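Local coordinates for protein endo-1,4-beta-xylanase (Uncultured bacterium, PDB 7AX7) that removes acetyl groups from acetylated xylan with the help of cobalt, through the carbohydrate esterase family 4 domain of a multidomain xylanase, at residues 56-61 with 181-186; 118-123 with 199-204. One frame throughout, in Å; residues are numbered along the deposited sequence.

Contact 1: 56-61 with 181-186; sequences GCELAS and TVSELF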
# COMPACT_ATOMS: atom_id res chain seq x y z
N GLY A 56 6.78 -12.24 -2.76
CA GLY A 56 7.61 -11.06 -2.74
C GLY A 56 6.86 -9.75 -2.72
O GLY A 56 7.41 -8.72 -3.11
N CYS A 57 5.59 -9.76 -2.30
CA CYS A 57 4.87 -8.52 -2.09
C CYS A 57 5.27 -7.95 -0.75
O CYS A 57 5.46 -8.69 0.22
CB CYS A 57 3.36 -8.73 -2.15
SG CYS A 57 2.73 -9.24 -3.78
N GLU A 58 5.43 -6.63 -0.70
CA GLU A 58 5.89 -5.97 0.51
C GLU A 58 4.72 -5.71 1.45
O GLU A 58 3.64 -5.28 1.03
CB GLU A 58 6.57 -4.64 0.18
CG GLU A 58 7.03 -3.88 1.42
CD GLU A 58 7.99 -2.75 1.10
OE1 GLU A 58 8.02 -2.30 -0.07
OE2 GLU A 58 8.72 -2.32 2.02
N LEU A 59 4.94 -5.94 2.74
CA LEU A 59 3.95 -5.64 3.76
C LEU A 59 4.36 -4.37 4.52
O LEU A 59 5.51 -4.23 4.95
CB LEU A 59 3.78 -6.82 4.72
CG LEU A 59 3.44 -8.19 4.09
CD1 LEU A 59 3.21 -9.24 5.17
CD2 LEU A 59 2.23 -8.10 3.17
N ALA A 60 3.41 -3.44 4.67
CA ALA A 60 3.64 -2.14 5.29
C ALA A 60 2.50 -1.85 6.28
O ALA A 60 1.54 -2.61 6.40
CB ALA A 60 3.74 -1.03 4.22
N SER A 61 2.61 -0.73 6.98
CA SER A 61 1.73 -0.42 8.11
C SER A 61 0.63 0.55 7.69
O SER A 61 0.90 1.57 7.05
CB SER A 61 2.54 0.18 9.25
OG SER A 61 1.68 0.57 10.31
N THR A 181 7.87 -2.89 -5.61
CA THR A 181 7.40 -2.55 -4.27
C THR A 181 7.89 -1.15 -3.91
O THR A 181 8.74 -0.57 -4.58
CB THR A 181 7.91 -3.56 -3.23
OG1 THR A 181 9.33 -3.43 -3.08
CG2 THR A 181 7.57 -5.01 -3.65
N VAL A 182 7.32 -0.60 -2.83
CA VAL A 182 7.75 0.71 -2.36
C VAL A 182 9.22 0.68 -1.95
O VAL A 182 10.00 1.58 -2.31
CB VAL A 182 6.83 1.21 -1.23
CG1 VAL A 182 7.28 2.57 -0.71
CG2 VAL A 182 5.39 1.29 -1.73
N SER A 183 9.64 -0.36 -1.22
CA SER A 183 11.07 -0.51 -0.91
C SER A 183 11.90 -0.56 -2.18
O SER A 183 12.91 0.14 -2.30
CB SER A 183 11.31 -1.77 -0.07
OG SER A 183 11.01 -1.57 1.30
N GLU A 184 11.49 -1.38 -3.15
CA GLU A 184 12.24 -1.46 -4.41
C GLU A 184 12.24 -0.12 -5.14
O GLU A 184 13.23 0.25 -5.76
CB GLU A 184 11.66 -2.56 -5.29
CG GLU A 184 12.00 -3.95 -4.83
CD GLU A 184 11.17 -5.00 -5.54
OE1 GLU A 184 10.20 -4.62 -6.24
OE2 GLU A 184 11.48 -6.20 -5.41
N LEU A 185 11.13 0.62 -5.07
CA LEU A 185 11.06 1.92 -5.73
C LEU A 185 12.17 2.85 -5.23
O LEU A 185 12.92 3.43 -6.03
CB LEU A 185 9.69 2.56 -5.49
CG LEU A 185 9.55 4.02 -5.91
CD1 LEU A 185 9.78 4.20 -7.42
CD2 LEU A 185 8.20 4.56 -5.48
N PHE A 186 12.30 3.00 -3.91
CA PHE A 186 13.33 3.89 -3.39
C PHE A 186 14.72 3.32 -3.62
O PHE A 186 15.64 4.06 -4.01
CB PHE A 186 13.07 4.18 -1.91
CG PHE A 186 11.96 5.16 -1.68
CD1 PHE A 186 12.18 6.52 -1.77
CD2 PHE A 186 10.67 4.72 -1.41
CE1 PHE A 186 11.15 7.43 -1.58
CE2 PHE A 186 9.64 5.62 -1.20
CZ PHE A 186 9.88 6.98 -1.29
O HOH W 1 9.97 -7.88 -2.99
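A capped helix N-terminus, that of helix 182-189, is held by the carboxylate of Glu58 on strand 58-61; Thr181 is the N-cap. Glu58 CG stands anti to the backbone N (chi1 178°), and the extended chain carries the carboxylate across to Ser183. Both oxygens are used. Glu58 OE1 accepts from Ser183 N at 2.8 Å through its syn lone pair, in a nearly straight bond (170°). Glu58 OE2 accepts from Ser183 OG at a short 2.5 Å, on the syn side but 30° out of the carboxylate plane. An anion at a helix N-terminus is probably favoured by the helix dipole. Nearer the strand, Glu58 CB lies 3.8 Å from Thr181 CB. Thr181 and Glu184 form a capping box: Thr181 OG1 accepts from Glu184 N at 3.0 Å, and Glu184 OE1 takes Thr181 N. A glutamine here, without the charge, would probably leave either Ser183 N or Ser183 OG without its acceptor and weaken the hold on the helix start. Gly56 closes helix 46-54 in a Schellman motif, and a water donates to Gly56 O and, weakly, to Glu184 OE2. Glu184 also pairs with Lys31. Strand 33-36 lies beside strand 58-61, and its Thr33 touches both Glu58 and Thr181.

Contact 2: 118-123 with 199-204; sequences FIQGTL and IWSNAN
Three hydrogen bonds from backbone N-H groups join residues 118-121 to 200-201. Trp200 N donates to Phe118 O at 2.8 Å, and Gln120 N donates to Trp200 O at 2.7 Å. These two bonds flank Ile119 and set it beside Trp200 as a parallel bridge pair. Past the bridge, the serine hydroxyl takes over: Gly121 N donates to Ser201 OG at 2.9 Å, with a more bent angle of 150°. Ser201 OG lies beside its own backbone N (chi1 -63°), which turns it toward Gly121. The hydroxyl also touches Gln120 CB.

Packing follows on both faces of the strand pair. On one, Ile119 CD1 meets Trp200 CB at 3.8 Å, and the two side chains cross obliquely. The indole has Phe118 O at its edge, in plane, 3.3 Å from Trp200 CD1. Its NE1 donates to Pro193 O. On the other face, Ile199 CG1 lies against Phe118 CB at 3.7 Å, while Ile199 CD1 sits at the edge of the Phe118 ring and reaches Gln120 CB.

Strand 199-200 thus extends the parallel sheet of the NodB-type deacetylase fold beyond strand 118-123. One apolar pair packs on each face. The two main-chain bonds set the register at Ile119 and Trp200, and the serine hydroxyl keeps the chains joined at Gly121, where the regular strand pairing has stopped.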
# COMPACT_ATOMS: atom_id res chain seq x y z
N PHE A 118 6.37 8.30 5.67
CA PHE A 118 4.96 8.42 5.32
C PHE A 118 4.77 8.28 3.81
O PHE A 118 5.47 8.94 3.03
CB PHE A 118 4.40 9.77 5.77
CG PHE A 118 4.16 9.89 7.27
CD1 PHE A 118 5.19 9.68 8.18
CD2 PHE A 118 2.90 10.24 7.75
CE1 PHE A 118 4.97 9.80 9.54
CE2 PHE A 118 2.68 10.36 9.12
CZ PHE A 118 3.72 10.15 10.01
N ILE A 119 3.79 7.48 3.40
CA ILE A 119 3.47 7.28 1.99
C ILE A 119 2.05 7.76 1.73
O ILE A 119 1.12 7.41 2.47
CB ILE A 119 3.63 5.81 1.57
CG1 ILE A 119 5.08 5.35 1.79
CG2 ILE A 119 3.19 5.62 0.13
CD1 ILE A 119 6.11 6.20 1.05
N GLN A 120 1.88 8.57 0.69
CA GLN A 120 0.53 8.86 0.21
C GLN A 120 0.31 8.18 -1.14
O GLN A 120 -0.24 7.08 -1.20
CB GLN A 120 0.31 10.37 0.11
CG GLN A 120 -1.08 10.73 -0.40
CD GLN A 120 -1.30 12.22 -0.46
OE1 GLN A 120 -0.87 12.96 0.43
NE2 GLN A 120 -1.95 12.68 -1.51
N GLY A 121 0.75 8.81 -2.24
CA GLY A 121 0.52 8.27 -3.57
C GLY A 121 -0.74 8.85 -4.17
O GLY A 121 -1.49 9.61 -3.54
N THR A 122 -1.01 8.51 -5.43
CA THR A 122 -2.17 9.05 -6.13
C THR A 122 -3.38 8.16 -5.88
O THR A 122 -3.33 6.96 -6.13
CB THR A 122 -1.89 9.19 -7.62
OG1 THR A 122 -0.73 10.00 -7.81
CG2 THR A 122 -3.09 9.84 -8.32
N LEU A 123 -4.46 8.76 -5.38
CA LEU A 123 -5.70 8.02 -5.17
C LEU A 123 -6.40 7.79 -6.50
O LEU A 123 -6.33 8.63 -7.40
CB LEU A 123 -6.65 8.76 -4.23
CG LEU A 123 -6.09 9.38 -2.95
CD1 LEU A 123 -7.21 10.06 -2.16
CD2 LEU A 123 -5.39 8.33 -2.12
N ILE A 199 5.80 13.35 3.50
CA ILE A 199 4.93 12.29 2.99
C ILE A 199 5.14 12.17 1.49
O ILE A 199 5.05 13.17 0.76
CB ILE A 199 3.45 12.54 3.35
CG1 ILE A 199 2.59 11.34 2.93
CG2 ILE A 199 2.94 13.80 2.71
CD1 ILE A 199 1.29 11.21 3.74
N TRP A 200 5.42 10.95 1.02
CA TRP A 200 5.89 10.68 -0.33
C TRP A 200 4.75 10.18 -1.22
O TRP A 200 3.97 9.32 -0.81
CB TRP A 200 6.97 9.61 -0.34
CG TRP A 200 8.24 9.87 0.42
CD1 TRP A 200 8.48 9.60 1.74
CD2 TRP A 200 9.45 10.39 -0.12
NE1 TRP A 200 9.78 9.94 2.06
CE2 TRP A 200 10.40 10.43 0.93
CE3 TRP A 200 9.84 10.84 -1.40
CZ2 TRP A 200 11.71 10.91 0.75
CZ3 TRP A 200 11.14 11.30 -1.57
CH2 TRP A 200 12.06 11.33 -0.51
N SER A 201 4.68 10.70 -2.44
CA SER A 201 3.87 10.11 -3.50
C SER A 201 4.69 9.66 -4.70
O SER A 201 4.16 8.91 -5.54
CB SER A 201 2.79 11.10 -3.97
OG SER A 201 1.91 11.40 -2.90
N ASN A 202 5.94 10.09 -4.81
CA ASN A 202 6.82 9.76 -5.92
C ASN A 202 8.23 9.75 -5.36
O ASN A 202 8.58 10.59 -4.53
CB ASN A 202 6.69 10.76 -7.07
CG ASN A 202 7.41 10.32 -8.33
OD1 ASN A 202 8.64 10.26 -8.36
ND2 ASN A 202 6.65 10.04 -9.39
N ALA A 203 9.04 8.78 -5.81
CA ALA A 203 10.41 8.73 -5.32
C ALA A 203 11.16 10.06 -5.50
O ALA A 203 12.17 10.28 -4.82
CB ALA A 203 11.16 7.60 -6.02
N ASN A 204 10.69 10.96 -6.37
CA ASN A 204 11.34 12.26 -6.52
C ASN A 204 10.93 13.26 -5.43
O ASN A 204 11.52 14.35 -5.37
CB ASN A 204 11.06 12.86 -7.90
CG ASN A 204 9.63 13.33 -8.08
OD1 ASN A 204 8.86 13.45 -7.12
ND2 ASN A 204 9.26 13.63 -9.33

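Contacts 1 and 2 reach the same parallel sheet, and their centres are about 13 Å apart. Helix 182-189 of contact 1 leads along the chain to strand 199-200 of contact 2. The two pack directly: the Phe186 and Trp200 rings meet edge-to-face, with Phe186 CZ 3.6 Å from Trp200 CD2, and Leu185 CG lies 3.9 Å from Ala203 CB. Val182 CG1 also approaches Ile119 CD1 at 4.2 Å. Phe98 touches Glu58, Val182 and Ser183 in contact 1 and Ile119 in contact 2. Cobalt is bound by Asp12, His62 and His66. Strand 58-61 runs directly into His62, and the Gln120 side chain is about 11 Å from the metal.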